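Putative uronate isomerase (Thermotoga maritima, PDB 4NAR) belongs to the lactate racemase family and may interconvert the enantiomers of lactate, though its own reaction and substrate are uncertain. Local coordinates at residues T40-T45 against Y225-E230; R270-I275 against Q303-A308; G276-E281 against G415-Y420. All blocks are in the same frame, centred on the assembly; numbering follows the deposited sequence.

Interaction 1: T40-T45 against Y225-E230; sequences TRVDFT and YEEEEE. With ACT (acetate ion), chain E; SO4 (sulfate ion), chain C.
Tyr225 packs against the carbonyl O of Val42, the CA and CB of Asp43 and the ring of Phe44. The CA of Asp43 sits over the centre of the Tyr225 ring, 4.3 Å from the centroid, in a CH-pi contact 12° off the ring normal. The CB of Asp43 touches Tyr225 CE1 at 3.6 Å. Phe44 CE2 meets Tyr225 CD1 at 3.8 Å. Tyr225 CG is tucked between its backbone N and carbonyl carbon (chi1 46°), which sets the ring face under Asp43 CA. The methine of Val42 lies beside the carboxylate of Glu227, CB to OE1 4.0 Å, and this OE1 is paired with Lys417.

Residues 40-45 form the loop between strand 31-36 and helix 45-58. Residues 225-227 end strand 217-227 of the same mixed sheet. Phe44 is the N-cap residue of the helix. Asp43 makes an Asx turn: its OD1 accepts from Thr45 N at 2.9 Å and also from Thr45 OG1, both on one face of the carboxylate.

The polar link between the segments is a water. It accepts from Arg41 NH1, donates to Asp43 OD2 and bonds to Tyr225 OH at 3.0 Å. The Arg41 guanidinium also holds two anions, probably from the crystallisation liquor. Its NH2 donates to acetate O at 2.6 Å and, in a very short bond, to sulfate O1. His154 and Lys164 also bind the sulfate, consistent with an anion pocket.

Interaction 2: R270-I275 against Q303-A308; sequences RAVQVI and QIIIYA
Strands 270-274 and 303-308 run parallel, 4.8 Å apart at their closest and 22° from exact alignment, from the pairing of Arg270 with Gln303 to that of Val274 with Tyr307. Five backbone bonds join them. Ala271 N donates to Gln303 O at 2.9 Å, and Ile305 N to Ala271 O. Gln273 N then donates to Ile305 O at 2.8 Å. Tyr307 N to Gln273 O and Ile275 N to Tyr307 O complete the ladder. A water at the Ile275 rung donates to both Ile275 O and Tyr307 O.

These are neighbouring strands of a five-stranded parallel sheet. Strand 409-412 flanks 270-274, and strand 373-379 flanks 303-308. On one face, Arg270 and Gln303 lie side by side and point the same way. Gln303 OE1 touches Arg270 CG at 3.3 Å; the guanidinium and amide planes are 30° apart. Arg270 NE bonds to Ser409. Further along this face, Val272 divides its two methyls between two partners. CG1, anti to the backbone N (chi1 174°), touches Tyr307 CB at 3.7 Å. CG2 meets Ile305 CD1 at 4.0 Å.

The other face carries Ala271, Gln273, Ile304 and Ile306. The amide of Gln273 turns away from the partner strand and is buried, but both ends are satisfied, by Gly288 O and Gly416 N. Ile275 packs its CG1 on Ile306 CG2 at 3.9 Å and its CB on Ala308 CB at 3.8 Å.

Interaction 3: G276-E281 against G415-Y420; sequences GEEYDE and GGKYLY
Gly276 meets residues 415-420 through a water. Its backbone N donates to this water at 2.6 Å, and the water donates to Gly415 O. The same water bonds weakly to Glu278 OE2. Gly276 also opens a type I beta turn that runs to Tyr279, closed by Tyr279 N donating to Gly276 O.

Glu278 CG stands between the backbone N and the carbonyl carbon (chi1 67°), which lays it over one face of the Tyr279 ring, and the bend at chi2 turns the carboxylate to Lys417. Lys417 comes from the opposite direction, and its NZ forms a salt bridge with Glu278 OE2 at 2.7 Å. The ammonium approaches on the anti side of the carboxylate, 32° out of plane. Lys417 NZ has a second salt bridge, to Glu227.

The contact joins the loop after strand 268-274 to the loop between strands 409-412 and 419-422, the latter paired with 261-264 in a separate two-stranded sheet. Replacing Lys417 with a methionine would probably leave the Glu278 and Glu227 carboxylates close together without their shared positive charge.

The Tyr279 ring crosses the Lys417 chain obliquely. Its OH lies 3.1 Å from Lys417 CE. Gly415 O sits at the ring edge, 3.8 Å from Tyr279 CE2. A second water bonds to Tyr279 OH and, weakly, to Gly416 O. The nearest atoms of Tyr279 and the bound sulfate are about 6 Å apart.

All three contacts are largely buried, but they differ in chemistry. Interaction 2 is regular sheet core, built on a backbone ladder and aliphatic packing. Interactions 1 and 3 join loops and strand ends. Interaction 1 relies on ring packing and a water, interaction 3 on a salt bridge and waters. Interaction 1 lies in the region of the seven-stranded mixed sheet, beside bound anions, and interaction 2 lies within the five-stranded parallel sheet. Interaction 3 is bonded to both others, by a salt bridge on one side and hydrogen bonds from backbone N-H groups on the other. Segment 276-281 directly continues 270-275. Interactions 1 and 2 do not touch; their centres are about 20 Å apart.

Interaction 1: T40-T45 against Y225-E230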
# COMPACT_ATOMS: atom_id res chain seq x y z
N THR A 40 4.39 6.70 4.86
CA THR A 40 4.86 5.51 4.16
C THR A 40 4.95 5.74 2.65
O THR A 40 5.69 5.05 1.94
CB THR A 40 3.93 4.31 4.53
OG1 THR A 40 4.60 3.42 5.44
CG2 THR A 40 3.38 3.56 3.31
N ARG A 41 4.19 6.72 2.16
CA ARG A 41 4.18 7.04 0.73
C ARG A 41 4.99 8.29 0.40
O ARG A 41 4.64 9.40 0.84
CB ARG A 41 2.75 7.22 0.22
CG ARG A 41 1.90 5.97 0.33
CD ARG A 41 2.21 5.02 -0.81
NE ARG A 41 1.20 3.96 -0.86
CZ ARG A 41 0.05 4.04 -1.52
NH1 ARG A 41 -0.27 5.15 -2.20
NH2 ARG A 41 -0.79 3.01 -1.49
N VAL A 42 6.07 8.12 -0.35
CA VAL A 42 6.83 9.26 -0.85
C VAL A 42 6.26 9.67 -2.21
O VAL A 42 6.43 8.96 -3.22
CB VAL A 42 8.35 8.95 -0.92
CG1 VAL A 42 9.17 10.23 -1.14
CG2 VAL A 42 8.79 8.26 0.38
N ASP A 43 5.57 10.82 -2.23
CA ASP A 43 4.86 11.28 -3.42
C ASP A 43 4.81 12.80 -3.42
O ASP A 43 5.51 13.44 -2.62
CB ASP A 43 3.44 10.67 -3.47
CG ASP A 43 2.61 10.96 -2.19
OD1 ASP A 43 2.65 12.09 -1.63
OD2 ASP A 43 1.87 10.04 -1.76
N PHE A 44 3.97 13.39 -4.28
CA PHE A 44 3.89 14.85 -4.31
C PHE A 44 2.58 15.43 -3.73
O PHE A 44 2.12 16.52 -4.14
CB PHE A 44 4.22 15.41 -5.71
CG PHE A 44 3.34 14.89 -6.82
CD1 PHE A 44 2.26 15.63 -7.30
CD2 PHE A 44 3.59 13.66 -7.40
CE1 PHE A 44 1.46 15.14 -8.33
CE2 PHE A 44 2.79 13.17 -8.43
CZ PHE A 44 1.73 13.91 -8.90
N THR A 45 2.01 14.72 -2.76
CA THR A 45 0.82 15.19 -2.05
C THR A 45 0.93 16.67 -1.65
O THR A 45 -0.01 17.44 -1.87
CB THR A 45 0.56 14.40 -0.75
OG1 THR A 45 0.36 13.01 -1.06
CG2 THR A 45 -0.65 14.98 -0.02
N TYR A 225 4.07 9.04 -10.46
CA TYR A 225 5.36 9.69 -10.34
C TYR A 225 6.51 8.69 -10.45
O TYR A 225 6.32 7.48 -10.32
CB TYR A 225 5.47 10.42 -9.00
CG TYR A 225 4.99 9.55 -7.88
CD1 TYR A 225 3.65 9.56 -7.50
CD2 TYR A 225 5.85 8.67 -7.20
CE1 TYR A 225 3.17 8.74 -6.48
CE2 TYR A 225 5.38 7.85 -6.17
CZ TYR A 225 4.04 7.89 -5.82
OH TYR A 225 3.54 7.09 -4.81
N GLU A 226 7.70 9.23 -10.70
CA GLU A 226 8.92 8.45 -10.60
C GLU A 226 9.66 8.85 -9.33
O GLU A 226 9.49 9.96 -8.82
CB GLU A 226 9.82 8.70 -11.80
CG GLU A 226 9.28 8.12 -13.08
CD GLU A 226 9.75 8.90 -14.29
OE1 GLU A 226 10.41 9.96 -14.10
OE2 GLU A 226 9.45 8.47 -15.42
N GLU A 227 10.48 7.93 -8.84
CA GLU A 227 11.39 8.23 -7.75
C GLU A 227 12.81 7.84 -8.15
O GLU A 227 13.11 6.65 -8.32
CB GLU A 227 10.98 7.51 -6.47
CG GLU A 227 11.95 7.76 -5.33
CD GLU A 227 11.32 7.50 -3.98
OE1 GLU A 227 10.16 7.00 -3.94
OE2 GLU A 227 11.99 7.80 -2.95
N GLU A 228 13.68 8.83 -8.30
CA GLU A 228 15.08 8.56 -8.59
C GLU A 228 15.91 8.90 -7.35
O GLU A 228 16.31 8.02 -6.58
CB GLU A 228 15.55 9.35 -9.81
CG GLU A 228 14.88 8.93 -11.11
CD GLU A 228 15.61 9.46 -12.34
OE1 GLU A 228 15.07 10.38 -13.00
OE2 GLU A 228 16.72 8.96 -12.65
N GLU A 229 16.18 10.19 -7.18
CA GLU A 229 16.75 10.69 -5.94
C GLU A 229 15.72 11.58 -5.28
O GLU A 229 15.71 11.75 -4.06
CB GLU A 229 18.05 11.44 -6.21
CG GLU A 229 19.12 10.56 -6.82
CD GLU A 229 20.51 10.99 -6.39
OE1 GLU A 229 20.63 12.10 -5.80
OE2 GLU A 229 21.47 10.21 -6.65
N GLU A 230 14.86 12.16 -6.11
CA GLU A 230 13.68 12.89 -5.67
C GLU A 230 12.45 12.32 -6.38
O GLU A 230 12.55 11.46 -7.27
CB GLU A 230 13.82 14.38 -6.01
CG GLU A 230 14.68 15.16 -5.03
CD GLU A 230 14.35 16.65 -5.01
OE1 GLU A 230 13.78 17.12 -4.00
OE2 GLU A 230 14.65 17.35 -6.01
C ACT E . -3.27 4.52 -1.97
O ACT E . -3.17 3.41 -2.53
OXT ACT E . -3.24 5.49 -2.74
CH3 ACT E . -3.41 4.64 -0.48
S SO4 C . 0.90 0.48 0.64
O1 SO4 C . -0.02 0.88 -0.44
O2 SO4 C . 0.65 1.32 1.83
O3 SO4 C . 0.75 -0.93 1.03
O4 SO4 C . 2.27 0.71 0.15
O HOH W 1 0.96 7.70 -3.35

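Interaction 2: R270-I275 against Q303-A308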
# COMPACT_ATOMS: atom_id res chain seq x y z
N ARG A 270 22.00 -12.30 -6.26
CA ARG A 270 22.00 -11.41 -5.10
C ARG A 270 21.32 -10.10 -5.45
O ARG A 270 21.63 -9.47 -6.47
CB ARG A 270 23.43 -11.13 -4.62
CG ARG A 270 23.92 -12.03 -3.49
CD ARG A 270 25.35 -12.54 -3.71
NE ARG A 270 26.32 -11.46 -3.91
CZ ARG A 270 27.04 -10.91 -2.93
NH1 ARG A 270 26.90 -11.33 -1.67
NH2 ARG A 270 27.90 -9.94 -3.21
N ALA A 271 20.38 -9.68 -4.60
CA ALA A 271 19.76 -8.37 -4.73
C ALA A 271 19.72 -7.71 -3.36
O ALA A 271 19.20 -8.29 -2.40
CB ALA A 271 18.34 -8.49 -5.30
N VAL A 272 20.31 -6.51 -3.26
CA VAL A 272 20.19 -5.73 -2.04
C VAL A 272 19.15 -4.65 -2.25
O VAL A 272 19.34 -3.75 -3.08
CB VAL A 272 21.52 -5.09 -1.60
CG1 VAL A 272 21.31 -4.17 -0.39
CG2 VAL A 272 22.57 -6.16 -1.28
N GLN A 273 18.04 -4.75 -1.52
CA GLN A 273 17.02 -3.72 -1.56
C GLN A 273 17.37 -2.62 -0.54
O GLN A 273 17.26 -2.82 0.67
CB GLN A 273 15.64 -4.33 -1.28
CG GLN A 273 15.09 -5.13 -2.46
CD GLN A 273 14.47 -4.26 -3.56
OE1 GLN A 273 14.80 -3.07 -3.69
NE2 GLN A 273 13.59 -4.86 -4.36
N VAL A 274 17.79 -1.47 -1.05
CA VAL A 274 18.25 -0.38 -0.19
C VAL A 274 17.06 0.45 0.32
O VAL A 274 16.56 1.33 -0.38
CB VAL A 274 19.27 0.50 -0.95
CG1 VAL A 274 19.77 1.65 -0.08
CG2 VAL A 274 20.42 -0.37 -1.48
N ILE A 275 16.60 0.17 1.54
CA ILE A 275 15.32 0.70 2.03
C ILE A 275 15.43 2.08 2.68
O ILE A 275 16.28 2.30 3.56
CB ILE A 275 14.63 -0.27 3.04
CG1 ILE A 275 14.53 -1.68 2.48
CG2 ILE A 275 13.26 0.25 3.45
CD1 ILE A 275 13.89 -1.75 1.11
N GLN A 303 19.54 -14.66 -3.23
CA GLN A 303 19.39 -13.97 -1.97
C GLN A 303 18.75 -12.61 -2.16
O GLN A 303 19.26 -11.78 -2.94
CB GLN A 303 20.73 -13.76 -1.30
CG GLN A 303 21.39 -15.02 -0.77
CD GLN A 303 22.81 -14.75 -0.30
OE1 GLN A 303 23.61 -14.15 -1.02
NE2 GLN A 303 23.12 -15.17 0.92
N ILE A 304 17.63 -12.38 -1.46
CA ILE A 304 17.11 -11.04 -1.30
C ILE A 304 17.52 -10.51 0.08
O ILE A 304 17.18 -11.10 1.11
CB ILE A 304 15.59 -10.98 -1.44
CG1 ILE A 304 15.17 -11.62 -2.76
CG2 ILE A 304 15.13 -9.53 -1.40
CD1 ILE A 304 13.70 -11.47 -3.07
N ILE A 305 18.26 -9.40 0.08
CA ILE A 305 18.72 -8.75 1.29
C ILE A 305 18.03 -7.42 1.48
O ILE A 305 18.22 -6.47 0.71
CB ILE A 305 20.25 -8.51 1.25
CG1 ILE A 305 20.98 -9.85 1.17
CG2 ILE A 305 20.71 -7.69 2.45
CD1 ILE A 305 22.32 -9.76 0.45
N ILE A 306 17.22 -7.34 2.53
CA ILE A 306 16.49 -6.12 2.85
C ILE A 306 17.37 -5.28 3.77
O ILE A 306 17.46 -5.51 4.99
CB ILE A 306 15.14 -6.48 3.49
CG1 ILE A 306 14.27 -7.18 2.46
CG2 ILE A 306 14.44 -5.22 4.05
CD1 ILE A 306 13.33 -8.20 3.07
N TYR A 307 18.04 -4.30 3.18
CA TYR A 307 19.00 -3.51 3.92
C TYR A 307 18.30 -2.28 4.48
O TYR A 307 17.89 -1.39 3.72
CB TYR A 307 20.20 -3.17 3.03
CG TYR A 307 21.21 -2.21 3.61
CD1 TYR A 307 21.79 -2.43 4.87
CD2 TYR A 307 21.60 -1.10 2.89
CE1 TYR A 307 22.75 -1.52 5.39
CE2 TYR A 307 22.54 -0.20 3.39
CZ TYR A 307 23.11 -0.41 4.63
OH TYR A 307 24.04 0.51 5.08
N ALA A 308 18.15 -2.26 5.80
CA ALA A 308 17.38 -1.24 6.51
C ALA A 308 17.84 -1.17 7.96
O ALA A 308 17.13 -1.66 8.87
CB ALA A 308 15.90 -1.56 6.42
O HOH W 2 19.06 1.18 3.41

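Interaction 3: G276-E281 against G415-Y420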
# COMPACT_ATOMS: atom_id res chain seq x y z
N GLY A 276 14.55 3.00 2.28
CA GLY A 276 14.52 4.34 2.86
C GLY A 276 13.84 4.43 4.22
O GLY A 276 13.15 3.50 4.65
N GLU A 277 14.04 5.57 4.89
CA GLU A 277 13.45 5.90 6.19
C GLU A 277 11.93 5.70 6.22
O GLU A 277 11.36 5.41 7.28
CB GLU A 277 13.80 7.36 6.52
CG GLU A 277 13.75 7.75 8.02
CD GLU A 277 12.72 8.84 8.35
OE1 GLU A 277 11.72 8.53 9.06
OE2 GLU A 277 12.91 10.00 7.93
N GLU A 278 11.27 5.85 5.07
CA GLU A 278 9.81 5.81 4.99
C GLU A 278 9.23 4.42 5.34
O GLU A 278 8.09 4.32 5.81
CB GLU A 278 9.32 6.23 3.59
CG GLU A 278 9.70 5.25 2.48
CD GLU A 278 10.99 5.63 1.77
OE1 GLU A 278 11.78 6.44 2.33
OE2 GLU A 278 11.22 5.13 0.64
N TYR A 279 10.01 3.37 5.11
CA TYR A 279 9.58 2.04 5.50
C TYR A 279 10.06 1.74 6.92
O TYR A 279 11.24 1.52 7.18
CB TYR A 279 10.02 0.99 4.49
CG TYR A 279 9.41 1.19 3.11
CD1 TYR A 279 8.12 1.69 2.96
CD2 TYR A 279 10.14 0.90 1.96
CE1 TYR A 279 7.56 1.88 1.70
CE2 TYR A 279 9.59 1.08 0.69
CZ TYR A 279 8.31 1.57 0.57
OH TYR A 279 7.76 1.76 -0.69
N ASP A 280 9.10 1.71 7.84
CA ASP A 280 9.33 1.83 9.27
C ASP A 280 9.61 0.47 9.94
O ASP A 280 10.13 0.39 11.06
CB ASP A 280 8.05 2.42 9.88
CG ASP A 280 8.33 3.61 10.73
OD1 ASP A 280 9.51 4.01 10.77
OD2 ASP A 280 7.39 4.17 11.35
N GLU A 281 9.22 -0.58 9.24
CA GLU A 281 9.10 -1.89 9.86
C GLU A 281 9.01 -2.88 8.73
O GLU A 281 8.84 -2.49 7.56
CB GLU A 281 7.83 -1.94 10.70
CG GLU A 281 6.58 -1.76 9.86
CD GLU A 281 5.41 -1.13 10.62
OE1 GLU A 281 5.59 -0.74 11.79
OE2 GLU A 281 4.31 -1.03 10.02
N GLY A 415 14.99 1.20 -2.79
CA GLY A 415 14.52 -0.16 -2.65
C GLY A 415 13.02 -0.31 -2.49
O GLY A 415 12.35 0.53 -1.86
N GLY A 416 12.50 -1.40 -3.05
CA GLY A 416 11.11 -1.75 -2.88
C GLY A 416 10.14 -0.90 -3.69
O GLY A 416 8.93 -0.98 -3.49
N LYS A 417 10.67 -0.07 -4.59
CA LYS A 417 9.84 0.84 -5.37
C LYS A 417 9.45 0.23 -6.72
O LYS A 417 8.27 0.03 -7.00
CB LYS A 417 10.52 2.20 -5.55
CG LYS A 417 10.78 2.98 -4.24
CD LYS A 417 9.48 3.23 -3.48
CE LYS A 417 9.74 3.67 -2.04
NZ LYS A 417 10.34 5.02 -1.89
N TYR A 418 10.46 -0.07 -7.55
CA TYR A 418 10.24 -0.58 -8.91
C TYR A 418 9.98 -2.08 -8.99
O TYR A 418 10.57 -2.85 -8.23
CB TYR A 418 11.44 -0.22 -9.79
CG TYR A 418 11.48 1.25 -10.06
CD1 TYR A 418 11.98 2.12 -9.11
CD2 TYR A 418 10.95 1.79 -11.23
CE1 TYR A 418 11.99 3.49 -9.32
CE2 TYR A 418 10.95 3.16 -11.46
CZ TYR A 418 11.48 4.01 -10.50
OH TYR A 418 11.49 5.37 -10.70
N LEU A 419 9.09 -2.47 -9.91
CA LEU A 419 8.83 -3.88 -10.22
C LEU A 419 9.90 -4.37 -11.20
O LEU A 419 10.16 -3.72 -12.22
CB LEU A 419 7.47 -4.02 -10.90
CG LEU A 419 6.54 -5.20 -10.62
CD1 LEU A 419 5.69 -5.48 -11.87
CD2 LEU A 419 7.26 -6.44 -10.14
N TYR A 420 10.52 -5.50 -10.89
CA TYR A 420 11.51 -6.07 -11.79
C TYR A 420 10.92 -7.16 -12.69
O TYR A 420 10.07 -7.94 -12.25
CB TYR A 420 12.73 -6.57 -11.00
CG TYR A 420 13.66 -5.43 -10.68
CD1 TYR A 420 13.39 -4.55 -9.63
CD2 TYR A 420 14.78 -5.19 -11.46
CE1 TYR A 420 14.23 -3.49 -9.35
CE2 TYR A 420 15.62 -4.13 -11.19
CZ TYR A 420 15.35 -3.28 -10.14
OH TYR A 420 16.20 -2.23 -9.89
O HOH W 3 13.28 2.59 0.05
O HOH W 4 6.63 1.43 -3.70